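Local coordinates for putative uncharacterized protein TTHB071 (PDB 3AYV) that binds zinc ions in a TIM barrel related to the AP endonuclease family; its own activity is not established, though a role in protection against oxidative stress has been suggested, at residues V3-P8 with P17-L22; G25-L30 with P183-L188; F159-A164 with G209-P214. All coordinates share one frame; numbering follows the deposited sequence.

Interaction 1: V3-P8 with P17-L22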
ATOM      1  N   VAL A   3      -8.027 -10.639   4.931  1.00 19.62           N
ATOM      2  CA  VAL A   3      -6.592 -10.849   4.730  1.00 19.81           C
ATOM      3  C   VAL A   3      -6.375 -11.099   3.264  1.00 19.13           C
ATOM      4  O   VAL A   3      -7.044 -11.944   2.663  1.00 18.84           O
ATOM      5  CB  VAL A   3      -6.013 -12.028   5.578  1.00 19.73           C
ATOM      6  CG1 VAL A   3      -4.489 -12.036   5.496  1.00 20.28           C
ATOM      7  CG2 VAL A   3      -6.425 -11.899   7.032  1.00 20.28           C
ATOM      8  N   ARG A   4      -5.446 -10.343   2.679  1.00 17.72           N
ATOM      9  CA  ARG A   4      -5.258 -10.339   1.252  1.00 16.94           C
ATOM     10  C   ARG A   4      -3.792 -10.630   0.965  1.00 16.58           C
ATOM     11  O   ARG A   4      -2.926 -10.333   1.797  1.00 17.08           O
ATOM     12  CB  ARG A   4      -5.620  -8.973   0.666  1.00 16.75           C
ATOM     13  CG  ARG A   4      -6.956  -8.441   1.149  1.00 17.72           C
ATOM     14  CD  ARG A   4      -7.577  -7.454   0.222  1.00 17.41           C
ATOM     15  NE  ARG A   4      -8.846  -6.967   0.787  1.00 15.72           N
ATOM     16  CZ  ARG A   4      -9.498  -5.897   0.340  1.00 17.29           C
ATOM     17  NH1 ARG A   4      -9.010  -5.185  -0.674  1.00 17.67           N
ATOM     18  NH2 ARG A   4     -10.633  -5.525   0.914  1.00 18.02           N
ATOM     19  N   LEU A   5      -3.529 -11.222  -0.196  1.00 17.43           N
ATOM     20  CA  LEU A   5      -2.153 -11.426  -0.666  1.00 17.39           C
ATOM     21  C   LEU A   5      -1.737 -10.400  -1.719  1.00 17.23           C
ATOM     22  O   LEU A   5      -2.427 -10.216  -2.720  1.00 17.22           O
ATOM     23  CB  LEU A   5      -1.979 -12.842  -1.237  1.00 17.90           C
ATOM     24  CG  LEU A   5      -0.562 -13.176  -1.704  1.00 16.87           C
ATOM     25  CD1 LEU A   5       0.432 -13.216  -0.544  1.00 19.81           C
ATOM     26  CD2 LEU A   5      -0.571 -14.507  -2.459  1.00 19.05           C
ATOM     27  N   ALA A   6      -0.599  -9.752  -1.490  1.00 16.50           N
ATOM     28  CA  ALA A   6       0.029  -8.882  -2.493  1.00 16.07           C
ATOM     29  C   ALA A   6       0.741  -9.711  -3.547  1.00 16.59           C
ATOM     30  O   ALA A   6       1.495 -10.604  -3.210  1.00 17.75           O
ATOM     31  CB  ALA A   6       1.040  -7.926  -1.819  1.00 15.49           C
ATOM     32  N   PHE A   7       0.504  -9.398  -4.813  1.00 16.43           N
ATOM     33  CA  PHE A   7       1.270  -9.976  -5.927  1.00 17.26           C
ATOM     34  C   PHE A   7       1.213  -9.009  -7.101  1.00 17.64           C
ATOM     35  O   PHE A   7       0.239  -8.272  -7.260  1.00 17.91           O
ATOM     36  CB  PHE A   7       0.704 -11.364  -6.342  1.00 17.63           C
ATOM     37  CG  PHE A   7      -0.763 -11.343  -6.709  1.00 16.23           C
ATOM     38  CD1 PHE A   7      -1.731 -11.488  -5.730  1.00 18.01           C
ATOM     39  CD2 PHE A   7      -1.164 -11.163  -8.028  1.00 17.10           C
ATOM     40  CE1 PHE A   7      -3.092 -11.447  -6.057  1.00 18.19           C
ATOM     41  CE2 PHE A   7      -2.529 -11.120  -8.380  1.00 18.03           C
ATOM     42  CZ  PHE A   7      -3.494 -11.290  -7.393  1.00 17.41           C
ATOM     43  N   PRO A   8       2.263  -8.987  -7.931  1.00 18.66           N
ATOM     44  CA  PRO A   8       2.175  -8.200  -9.156  1.00 19.59           C
ATOM     45  C   PRO A   8       1.246  -8.847 -10.186  1.00 19.96           C
ATOM     46  O   PRO A   8       1.140 -10.086 -10.245  1.00 20.48           O
ATOM     47  CB  PRO A   8       3.614  -8.183  -9.670  1.00 20.19           C
ATOM     48  CG  PRO A   8       4.230  -9.423  -9.095  1.00 21.12           C
ATOM     49  CD  PRO A   8       3.583  -9.621  -7.755  1.00 19.09           C
ATOM     50  N   PRO A  17      -3.927 -19.572  -7.737  1.00 42.22           N
ATOM     51  CA  PRO A  17      -4.240 -20.855  -7.102  1.00 42.04           C
ATOM     52  C   PRO A  17      -3.992 -20.836  -5.592  1.00 42.06           C
ATOM     53  O   PRO A  17      -4.780 -21.403  -4.832  1.00 42.40           O
ATOM     54  CB  PRO A  17      -3.288 -21.833  -7.797  1.00 42.11           C
ATOM     55  CG  PRO A  17      -3.054 -21.226  -9.136  1.00 42.41           C
ATOM     56  CD  PRO A  17      -2.992 -19.746  -8.866  1.00 42.15           C
ATOM     57  N   ARG A  18      -2.926 -20.167  -5.163  1.00 41.88           N
ATOM     58  CA  ARG A  18      -2.575 -20.098  -3.745  1.00 41.80           C
ATOM     59  C   ARG A  18      -3.587 -19.272  -2.934  1.00 41.72           C
ATOM     60  O   ARG A  18      -3.866 -19.595  -1.777  1.00 41.32           O
ATOM     61  CB  ARG A  18      -1.146 -19.571  -3.583  1.00 42.14           C
ATOM     62  CG  ARG A  18      -0.500 -19.869  -2.239  1.00 42.37           C
ATOM     63  CD  ARG A  18      -0.215 -21.369  -2.042  1.00 42.83           C
ATOM     64  NE  ARG A  18       0.325 -21.629  -0.705  1.00 42.90           N
ATOM     65  CZ  ARG A  18      -0.217 -22.441   0.206  1.00 42.21           C
ATOM     66  NH1 ARG A  18      -1.333 -23.121  -0.062  1.00 41.31           N
ATOM     67  NH2 ARG A  18       0.371 -22.580   1.394  1.00 39.98           N
ATOM     68  N   LEU A  19      -4.133 -18.223  -3.563  1.00 41.42           N
ATOM     69  CA  LEU A  19      -5.197 -17.381  -3.001  1.00 41.36           C
ATOM     70  C   LEU A  19      -6.453 -18.161  -2.687  1.00 41.44           C
ATOM     71  O   LEU A  19      -7.037 -18.022  -1.611  1.00 41.41           O
ATOM     72  CB  LEU A  19      -5.600 -16.283  -4.002  1.00 41.42           C
ATOM     73  CG  LEU A  19      -4.700 -15.084  -4.236  1.00 40.12           C
ATOM     74  CD1 LEU A  19      -5.484 -14.041  -4.990  1.00 40.64           C
ATOM     75  CD2 LEU A  19      -4.253 -14.554  -2.905  1.00 40.24           C
ATOM     76  N   GLN A  20      -6.884 -18.942  -3.675  1.00 41.71           N
ATOM     77  CA  GLN A  20      -8.067 -19.783  -3.580  1.00 41.62           C
ATOM     78  C   GLN A  20      -7.899 -20.728  -2.398  1.00 40.53           C
ATOM     79  O   GLN A  20      -8.764 -20.807  -1.521  1.00 40.44           O
ATOM     80  CB  GLN A  20      -8.225 -20.580  -4.883  1.00 42.37           C
ATOM     81  CG  GLN A  20      -9.666 -20.916  -5.268  1.00 45.35           C
ATOM     82  CD  GLN A  20     -10.581 -19.692  -5.250  1.00 49.39           C
ATOM     83  OE1 GLN A  20     -10.337 -18.691  -5.949  1.00 52.50           O
ATOM     84  NE2 GLN A  20     -11.631 -19.759  -4.434  1.00 49.26           N
ATOM     85  N   ALA A  21      -6.749 -21.398  -2.368  1.00 39.36           N
ATOM     86  CA  ALA A  21      -6.470 -22.476  -1.426  1.00 37.87           C
ATOM     87  C   ALA A  21      -6.395 -22.000   0.011  1.00 36.88           C
ATOM     88  O   ALA A  21      -6.733 -22.745   0.931  1.00 37.09           O
ATOM     89  CB  ALA A  21      -5.189 -23.193  -1.816  1.00 37.89           C
ATOM     90  N   LEU A  22      -5.965 -20.753   0.208  1.00 35.08           N
ATOM     91  CA  LEU A  22      -5.872 -20.206   1.548  1.00 33.15           C
ATOM     92  C   LEU A  22      -7.052 -19.296   1.907  1.00 32.06           C
ATOM     93  O   LEU A  22      -7.132 -18.813   3.029  1.00 31.51           O
ATOM     94  CB  LEU A  22      -4.538 -19.477   1.738  1.00 33.29           C
ATOM     95  CG  LEU A  22      -3.243 -20.311   1.690  1.00 32.77           C
ATOM     96  CD1 LEU A  22      -2.050 -19.392   1.463  1.00 32.39           C
ATOM     97  CD2 LEU A  22      -3.043 -21.168   2.963  1.00 32.08           C
TER
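L19 of helix 12-22 packs onto L5 and F7 of strand 3-8. Its CB starts the side chain toward the strand but meets no atom of it within 4.2 Å. CG follows beside the backbone N and anti to the carbonyl carbon (chi1 -75°), and again only leads inward. The fork does the touching. CD2 presses against L5, with CB of L5 at 3.3 Å from L19 CD2, tighter than usual for two carbons. The same L19 CD2 also lies 3.7 Å from L5 CD2, so one methyl covers both the root and one branch tip of L5. The two leucine side chains cross at a slant. L19 CD1, the other branch, sits 3.7 Å from F7 CE1. F7 CG stands between its backbone N and carbonyl carbon (chi1 56°), a rotation that carries the ring to the L19 methyl, and the two side chains cross at about a right angle.

L5 and F7 are two residues apart on the strand, so both point to the helix side. R4 and A6 point away from it. L19 and F7 also touch A26 of strand 25-29, and L5 touches P228. R18 starts toward the strand, but its end leads away to a salt bridge with D227. The contact belongs to the first beta-alpha-beta unit of the TIM barrel, where the helix lies on the outside of the sheet. All three touching residues are buried and apolar, so helix and strand are held here by van der Waals packing and exclusion of water.

Interaction 2: G25-L30 with P183-L188. With ZN (zinc ion), chain F.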
ATOM      1  N   GLY A  25      -7.947 -12.744   0.038  1.00 22.79           N
ATOM      2  CA  GLY A  25      -8.258 -11.710  -0.937  1.00 20.55           C
ATOM      3  C   GLY A  25      -6.992 -11.333  -1.719  1.00 19.93           C
ATOM      4  O   GLY A  25      -5.938 -11.977  -1.586  1.00 18.99           O
ATOM      5  N   ALA A  26      -7.088 -10.284  -2.535  1.00 18.17           N
ATOM      6  CA  ALA A  26      -5.975  -9.915  -3.403  1.00 17.69           C
ATOM      7  C   ALA A  26      -5.652  -8.430  -3.291  1.00 16.90           C
ATOM      8  O   ALA A  26      -6.556  -7.612  -3.181  1.00 16.55           O
ATOM      9  CB  ALA A  26      -6.308 -10.245  -4.849  1.00 18.02           C
ATOM     10  N   GLU A  27      -4.360  -8.103  -3.328  1.00 16.06           N
ATOM     11  CA  GLU A  27      -3.949  -6.732  -3.639  1.00 15.49           C
ATOM     12  C   GLU A  27      -2.957  -6.800  -4.784  1.00 15.70           C
ATOM     13  O   GLU A  27      -1.816  -7.263  -4.615  1.00 15.94           O
ATOM     14  CB  GLU A  27      -3.349  -6.019  -2.424  1.00 15.48           C
ATOM     15  CG  GLU A  27      -2.991  -4.582  -2.768  1.00 16.21           C
ATOM     16  CD  GLU A  27      -2.973  -3.671  -1.578  1.00 18.13           C
ATOM     17  OE1 GLU A  27      -1.871  -3.273  -1.171  1.00 19.01           O
ATOM     18  OE2 GLU A  27      -4.057  -3.349  -1.055  1.00 17.72           O
ATOM     19  N   VAL A  28      -3.398  -6.358  -5.952  1.00 15.16           N
ATOM     20  CA  VAL A  28      -2.644  -6.550  -7.173  1.00 15.39           C
ATOM     21  C   VAL A  28      -1.831  -5.309  -7.511  1.00 14.95           C
ATOM     22  O   VAL A  28      -2.382  -4.215  -7.651  1.00 13.90           O
ATOM     23  CB  VAL A  28      -3.570  -6.825  -8.375  1.00 16.38           C
ATOM     24  CG1 VAL A  28      -2.707  -7.229  -9.587  1.00 17.42           C
ATOM     25  CG2 VAL A  28      -4.580  -7.930  -8.039  1.00 18.39           C
ATOM     26  N   TYR A  29      -0.525  -5.491  -7.659  1.00 14.35           N
ATOM     27  CA  TYR A  29       0.317  -4.384  -8.078  1.00 14.71           C
ATOM     28  C   TYR A  29       0.279  -4.251  -9.584  1.00 14.69           C
ATOM     29  O   TYR A  29       0.481  -5.220 -10.327  1.00 15.64           O
ATOM     30  CB  TYR A  29       1.739  -4.589  -7.557  1.00 13.52           C
ATOM     31  CG  TYR A  29       2.778  -3.792  -8.321  1.00 16.06           C
ATOM     32  CD1 TYR A  29       2.946  -2.423  -8.094  1.00 18.19           C
ATOM     33  CD2 TYR A  29       3.636  -4.425  -9.220  1.00 18.64           C
ATOM     34  CE1 TYR A  29       3.925  -1.688  -8.780  1.00 18.43           C
ATOM     35  CE2 TYR A  29       4.619  -3.706  -9.914  1.00 17.22           C
ATOM     36  CZ  TYR A  29       4.768  -2.346  -9.684  1.00 17.94           C
ATOM     37  OH  TYR A  29       5.768  -1.660 -10.368  1.00 14.66           O
ATOM     38  N   LEU A  30       0.010  -3.035 -10.045  1.00 14.99           N
ATOM     39  CA  LEU A  30      -0.210  -2.798 -11.461  1.00 14.90           C
ATOM     40  C   LEU A  30       1.124  -2.484 -12.158  1.00 16.15           C
ATOM     41  O   LEU A  30       1.485  -1.307 -12.308  1.00 15.77           O
ATOM     42  CB  LEU A  30      -1.261  -1.689 -11.667  1.00 15.20           C
ATOM     43  CG  LEU A  30      -2.596  -1.902 -10.933  1.00 16.35           C
ATOM     44  CD1 LEU A  30      -3.580  -0.750 -11.230  1.00 16.28           C
ATOM     45  CD2 LEU A  30      -3.237  -3.218 -11.359  1.00 15.79           C
ATOM     46  N   PRO A 183      -4.455   4.100  10.549  1.00 14.54           N
ATOM     47  CA  PRO A 183      -4.494   3.348   9.289  1.00 14.96           C
ATOM     48  C   PRO A 183      -5.742   2.482   9.150  1.00 15.31           C
ATOM     49  O   PRO A 183      -6.096   1.744  10.088  1.00 15.98           O
ATOM     50  CB  PRO A 183      -3.238   2.449   9.362  1.00 14.51           C
ATOM     51  CG  PRO A 183      -2.906   2.352  10.819  1.00 15.52           C
ATOM     52  CD  PRO A 183      -3.340   3.688  11.426  1.00 14.30           C
ATOM     53  N   GLU A 184      -6.382   2.547   7.996  1.00 14.70           N
ATOM     54  CA  GLU A 184      -7.505   1.679   7.739  1.00 15.47           C
ATOM     55  C   GLU A 184      -7.082   0.416   6.997  1.00 15.86           C
ATOM     56  O   GLU A 184      -7.897  -0.479   6.782  1.00 16.52           O
ATOM     57  CB  GLU A 184      -8.638   2.435   7.022  1.00 15.75           C
ATOM     58  CG  GLU A 184      -8.354   2.839   5.590  1.00 15.02           C
ATOM     59  CD  GLU A 184      -9.275   3.943   5.109  1.00 16.82           C
ATOM     60  OE1 GLU A 184     -10.013   3.687   4.146  1.00 18.57           O
ATOM     61  OE2 GLU A 184      -9.241   5.057   5.680  1.00 16.87           O
ATOM     62  N   HIS A 185      -5.785   0.338   6.660  1.00 15.57           N
ATOM     63  CA  HIS A 185      -5.254  -0.664   5.741  1.00 14.98           C
ATOM     64  C   HIS A 185      -3.855  -0.921   6.248  1.00 14.72           C
ATOM     65  O   HIS A 185      -3.115   0.026   6.557  1.00 13.10           O
ATOM     66  CB  HIS A 185      -5.181  -0.061   4.337  1.00 14.66           C
ATOM     67  CG  HIS A 185      -5.337  -1.038   3.222  1.00 14.09           C
ATOM     68  ND1 HIS A 185      -4.291  -1.394   2.396  1.00 16.05           N
ATOM     69  CD2 HIS A 185      -6.423  -1.693   2.755  1.00 12.76           C
ATOM     70  CE1 HIS A 185      -4.728  -2.223   1.464  1.00 12.48           C
ATOM     71  NE2 HIS A 185      -6.019  -2.434   1.674  1.00 17.10           N
ATOM     72  N   LEU A 186      -3.492  -2.191   6.393  1.00 14.99           N
ATOM     73  CA  LEU A 186      -2.158  -2.507   6.895  1.00 16.24           C
ATOM     74  C   LEU A 186      -1.410  -3.376   5.927  1.00 17.16           C
ATOM     75  O   LEU A 186      -1.967  -4.337   5.377  1.00 18.20           O
ATOM     76  CB  LEU A 186      -2.202  -3.154   8.289  1.00 17.52           C
ATOM     77  CG  LEU A 186      -2.496  -2.077   9.338  1.00 19.76           C
ATOM     78  CD1 LEU A 186      -3.976  -2.084   9.683  1.00 21.22           C
ATOM     79  CD2 LEU A 186      -1.590  -2.174  10.581  1.00 22.63           C
ATOM     80  N   HIS A 187      -0.158  -2.997   5.681  1.00 16.50           N
ATOM     81  CA  HIS A 187       0.754  -3.809   4.891  1.00 15.60           C
ATOM     82  C   HIS A 187       1.624  -4.577   5.861  1.00 14.91           C
ATOM     83  O   HIS A 187       2.375  -3.984   6.637  1.00 15.62           O
ATOM     84  CB  HIS A 187       1.592  -2.921   3.974  1.00 15.70           C
ATOM     85  CG  HIS A 187       0.914  -2.590   2.684  1.00 15.57           C
ATOM     86  ND1 HIS A 187       1.549  -1.911   1.669  1.00 15.71           N
ATOM     87  CD2 HIS A 187      -0.330  -2.871   2.224  1.00 15.69           C
ATOM     88  CE1 HIS A 187       0.714  -1.746   0.655  1.00 17.97           C
ATOM     89  NE2 HIS A 187      -0.429  -2.332   0.961  1.00 17.05           N
ATOM     90  N   LEU A 188       1.496  -5.900   5.829  1.00 14.11           N
ATOM     91  CA  LEU A 188       2.121  -6.759   6.836  1.00 13.63           C
ATOM     92  C   LEU A 188       3.231  -7.619   6.281  1.00 12.91           C
ATOM     93  O   LEU A 188       3.074  -8.243   5.236  1.00 13.21           O
ATOM     94  CB  LEU A 188       1.082  -7.677   7.463  1.00 13.68           C
ATOM     95  CG  LEU A 188      -0.085  -6.985   8.193  1.00 14.20           C
ATOM     96  CD1 LEU A 188      -0.982  -8.119   8.705  1.00 14.08           C
ATOM     97  CD2 LEU A 188       0.431  -6.163   9.345  1.00 14.49           C
TER
HETATM   98 ZN    ZN F 256       3.953  -1.716   1.869  1.00 71.78          ZN
HETATM   99  O   HOH W   1       3.732  -2.018  -0.631  1.00 27.13           O
HETATM  100  O   HOH W   2       5.842  -2.889   0.914  1.00 20.80           O
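E27 and H187 are brought together across the barrel by their torsions. E27 CG is anti to the backbone N and the chain runs on extended, which carries the carboxylate far from strand 25-29. H187 CG lies beside its backbone N instead (chi1 -85°). This brings the end of the ring nearer to E27, although CB does not point at that strand. E27 CA and H187 CA are 10.2 Å apart, so the side chains span the gap.

H187 NE2 gives a hydrogen bond to E27 OE1 over 2.7 Å. The N-H...O angle is 140°, so the bond is bent. E27 OE1 accepts on its syn lone pair and lies somewhat out of the H187 ring plane. The carboxylate and ring planes stand 62° apart. The other ring nitrogen, H187 ND1, binds a zinc ion at 2.4 Å. E136, D162 and E223 also bind this zinc, and two waters complete the set. E27 is thus a second-shell residue: its bond limits rotation of the H187 ring and may make ND1 a somewhat better electron-pair donor to zinc. E27 OE2 has its own hydrogen bond, from S53 OG, so both carboxylate oxygens have partners. H185 comes toward E27 from the opposite direction, and its ring is nearly coplanar with the carboxylate.

The contact lies in the barrel interior. V94 of strand 92-96 and V221 of strand 219-222 both touch E27, H185 and H187. C160 of strand 158-162 packs on the two histidines, and strand 3-8 pairs with strand 25-29.

Interaction 3: F159-A164 with G209-P214. With ZN (zinc ion), chain F.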
ATOM      1  N   PHE A 159      -5.021   6.203   5.026  1.00 13.01           N
ATOM      2  CA  PHE A 159      -3.634   5.868   5.322  1.00 13.30           C
ATOM      3  C   PHE A 159      -3.440   4.343   5.378  1.00 13.34           C
ATOM      4  O   PHE A 159      -4.256   3.620   5.969  1.00 13.79           O
ATOM      5  CB  PHE A 159      -3.223   6.517   6.650  1.00 13.20           C
ATOM      6  CG  PHE A 159      -1.825   6.141   7.106  1.00 13.75           C
ATOM      7  CD1 PHE A 159      -0.725   6.364   6.273  1.00 12.45           C
ATOM      8  CD2 PHE A 159      -1.617   5.548   8.359  1.00 11.67           C
ATOM      9  CE1 PHE A 159       0.579   5.991   6.669  1.00 14.80           C
ATOM     10  CE2 PHE A 159      -0.320   5.203   8.780  1.00 12.83           C
ATOM     11  CZ  PHE A 159       0.778   5.421   7.926  1.00 12.59           C
ATOM     12  N   CYS A 160      -2.385   3.864   4.717  1.00 12.93           N
ATOM     13  CA  CYS A 160      -1.965   2.472   4.782  1.00 12.39           C
ATOM     14  C   CYS A 160      -0.628   2.433   5.529  1.00 13.03           C
ATOM     15  O   CYS A 160       0.344   3.058   5.091  1.00 12.71           O
ATOM     16  CB  CYS A 160      -1.799   1.911   3.359  1.00 12.71           C
ATOM     17  SG  CYS A 160      -1.060   0.230   3.366  1.00 13.56           S
ATOM     18  N   PHE A 161      -0.570   1.704   6.644  1.00 12.05           N
ATOM     19  CA  PHE A 161       0.651   1.628   7.433  1.00 12.29           C
ATOM     20  C   PHE A 161       1.441   0.384   7.059  1.00 12.89           C
ATOM     21  O   PHE A 161       0.935  -0.745   7.141  1.00 13.77           O
ATOM     22  CB  PHE A 161       0.345   1.596   8.941  1.00 13.13           C
ATOM     23  CG  PHE A 161       1.570   1.423   9.837  1.00 12.10           C
ATOM     24  CD1 PHE A 161       2.732   2.170   9.640  1.00 12.50           C
ATOM     25  CD2 PHE A 161       1.546   0.493  10.888  1.00 13.55           C
ATOM     26  CE1 PHE A 161       3.833   1.997  10.481  1.00 12.34           C
ATOM     27  CE2 PHE A 161       2.621   0.333  11.744  1.00 13.29           C
ATOM     28  CZ  PHE A 161       3.783   1.083  11.539  1.00 13.05           C
ATOM     29  N   ASP A 162       2.702   0.615   6.702  1.00 12.68           N
ATOM     30  CA  ASP A 162       3.662  -0.433   6.490  1.00 12.73           C
ATOM     31  C   ASP A 162       4.734  -0.324   7.550  1.00 12.33           C
ATOM     32  O   ASP A 162       5.576   0.571   7.480  1.00 12.81           O
ATOM     33  CB  ASP A 162       4.286  -0.288   5.102  1.00 13.30           C
ATOM     34  CG  ASP A 162       5.173  -1.477   4.745  1.00 14.92           C
ATOM     35  OD1 ASP A 162       6.102  -1.820   5.495  1.00 14.06           O
ATOM     36  OD2 ASP A 162       4.926  -2.094   3.715  1.00 16.58           O
ATOM     37  N   ALA A 163       4.716  -1.226   8.530  1.00 11.18           N
ATOM     38  CA  ALA A 163       5.620  -1.114   9.689  1.00 11.35           C
ATOM     39  C   ALA A 163       7.093  -1.313   9.330  1.00 10.86           C
ATOM     40  O   ALA A 163       7.964  -0.694   9.933  1.00 10.95           O
ATOM     41  CB  ALA A 163       5.196  -2.093  10.821  1.00 11.82           C
ATOM     42  N   ALA A 164       7.360  -2.187   8.369  1.00 11.45           N
ATOM     43  CA  ALA A 164       8.746  -2.430   7.948  1.00 11.82           C
ATOM     44  C   ALA A 164       9.352  -1.182   7.293  1.00 11.73           C
ATOM     45  O   ALA A 164      10.529  -0.874   7.511  1.00 11.64           O
ATOM     46  CB  ALA A 164       8.814  -3.622   7.009  1.00 11.61           C
ATOM     47  N   GLY A 209       3.066  -9.212  17.614  1.00 21.44           N
ATOM     48  CA  GLY A 209       2.251  -9.636  18.758  1.00 23.08           C
ATOM     49  C   GLY A 209       2.017  -8.518  19.768  1.00 24.05           C
ATOM     50  O   GLY A 209       0.948  -8.453  20.399  1.00 24.93           O
ATOM     51  N   ALA A 210       2.998  -7.632  19.922  1.00 23.93           N
ATOM     52  CA  ALA A 210       2.904  -6.528  20.864  1.00 24.05           C
ATOM     53  C   ALA A 210       1.970  -5.381  20.437  1.00 24.48           C
ATOM     54  O   ALA A 210       1.516  -4.623  21.296  1.00 25.05           O
ATOM     55  CB  ALA A 210       4.318  -5.981  21.214  1.00 24.98           C
ATOM     56  N   TRP A 211       1.665  -5.237  19.137  1.00 23.20           N
ATOM     57  CA  TRP A 211       0.911  -4.058  18.691  1.00 21.76           C
ATOM     58  C   TRP A 211      -0.210  -4.282  17.694  1.00 20.98           C
ATOM     59  O   TRP A 211      -1.045  -3.397  17.505  1.00 21.04           O
ATOM     60  CB  TRP A 211       1.880  -2.960  18.177  1.00 21.63           C
ATOM     61  CG  TRP A 211       2.724  -3.391  16.996  1.00 20.25           C
ATOM     62  CD1 TRP A 211       3.996  -3.920  17.046  1.00 18.75           C
ATOM     63  CD2 TRP A 211       2.366  -3.333  15.609  1.00 18.26           C
ATOM     64  NE1 TRP A 211       4.438  -4.181  15.767  1.00 18.91           N
ATOM     65  CE2 TRP A 211       3.461  -3.833  14.871  1.00 19.97           C
ATOM     66  CE3 TRP A 211       1.235  -2.880  14.911  1.00 18.80           C
ATOM     67  CZ2 TRP A 211       3.451  -3.902  13.469  1.00 19.27           C
ATOM     68  CZ3 TRP A 211       1.227  -2.960  13.518  1.00 17.99           C
ATOM     69  CH2 TRP A 211       2.322  -3.471  12.816  1.00 17.74           C
ATOM     70  N   LEU A 212      -0.251  -5.450  17.051  1.00 20.10           N
ATOM     71  CA  LEU A 212      -1.146  -5.633  15.899  1.00 18.72           C
ATOM     72  C   LEU A 212      -2.576  -6.050  16.249  1.00 19.45           C
ATOM     73  O   LEU A 212      -3.514  -5.783  15.475  1.00 18.90           O
ATOM     74  CB  LEU A 212      -0.543  -6.617  14.884  1.00 18.64           C
ATOM     75  CG  LEU A 212      -1.360  -6.965  13.625  1.00 17.12           C
ATOM     76  CD1 LEU A 212      -1.558  -5.745  12.695  1.00 17.92           C
ATOM     77  CD2 LEU A 212      -0.661  -8.081  12.887  1.00 17.75           C
ATOM     78  N   ARG A 213      -2.752  -6.690  17.400  1.00 19.85           N
ATOM     79  CA  ARG A 213      -4.062  -7.258  17.735  1.00 22.02           C
ATOM     80  C   ARG A 213      -5.245  -6.263  17.611  1.00 21.31           C
ATOM     81  O   ARG A 213      -6.290  -6.644  17.073  1.00 20.90           O
ATOM     82  CB  ARG A 213      -4.063  -7.981  19.098  1.00 22.32           C
ATOM     83  CG  ARG A 213      -5.197  -9.006  19.211  1.00 27.07           C
ATOM     84  CD  ARG A 213      -5.188  -9.718  20.549  1.00 33.75           C
ATOM     85  NE  ARG A 213      -3.861  -9.653  21.166  1.00 41.05           N
ATOM     86  CZ  ARG A 213      -2.997 -10.660  21.194  1.00 42.69           C
ATOM     87  NH1 ARG A 213      -3.335 -11.817  20.651  1.00 44.57           N
ATOM     88  NH2 ARG A 213      -1.804 -10.513  21.766  1.00 43.92           N
ATOM     89  N   PRO A 214      -5.080  -4.997  18.066  1.00 21.32           N
ATOM     90  CA  PRO A 214      -6.216  -4.066  17.913  1.00 22.15           C
ATOM     91  C   PRO A 214      -6.674  -3.829  16.479  1.00 22.05           C
ATOM     92  O   PRO A 214      -7.787  -3.357  16.276  1.00 22.27           O
ATOM     93  CB  PRO A 214      -5.708  -2.763  18.555  1.00 22.34           C
ATOM     94  CG  PRO A 214      -4.656  -3.199  19.504  1.00 22.27           C
ATOM     95  CD  PRO A 214      -3.971  -4.360  18.795  1.00 22.05           C
TER
HETATM   96 ZN    ZN F 256       3.953  -1.716   1.869  1.00 71.78          ZN
HETATM   97  O   HOH W   1       3.732  -2.018  -0.631  1.00 27.13           O
HETATM   98  O   HOH W   2       5.842  -2.889   0.914  1.00 20.80           O
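W211 puts the benzo part of its indole against F161 and A163. The F161 edge is turned toward the face of the six-membered ring in an offset edge-to-face pair. The centroids are 5.8 Å apart and the planes meet at 61°. F161 CE2 lies 4.0 Å from W211 CH2, and about as far from W211 CZ3. Next along the rim, W211 CZ2 lies 3.7 Å from the methyl CB of A163.

The tryptophan is positioned by its other end. W211 NE1 is hydrogen-bonded to the backbone O of L206, and the ring also meets that of H208. F161 CG is anti to the backbone N (chi1 176°), which carries the ring toward W211; W178 meets this ring too. Between F161 and A163, D162 points away from W211 into the barrel, where its OD2 binds zinc at 2.1 Å. D162 is also the N-cap of helix 163-169, with OD1 accepting from H165 N.

The contact thus joins the end of strand 158-162 and the start of helix 163-169 to the loop before strand 219-222. L179 of helix 176-179 touches both aromatic side chains, and strand 185-188 runs beside strand 158-162.

In the fold
From the N terminus, interaction 1 closes first, a short loop from strand 3-8 to helix 12-22. Strand 25-29 follows at once and opens interaction 2, so these two are in series. Interaction 2 spans the longest stretch, with 152 residues between its segments. Interaction 3 opens at 159-164, before 183-188 closes interaction 2, and ends at 209-214, so the two cross. All three reach the same eight-stranded barrel. Strands 3-8 and 25-29 are neighbours, as are 158-162 and 185-188, and backbone pairing joins interaction 2 to both others. Interactions 2 and 3 share a zinc ion; interactions 1 and 3 do not touch.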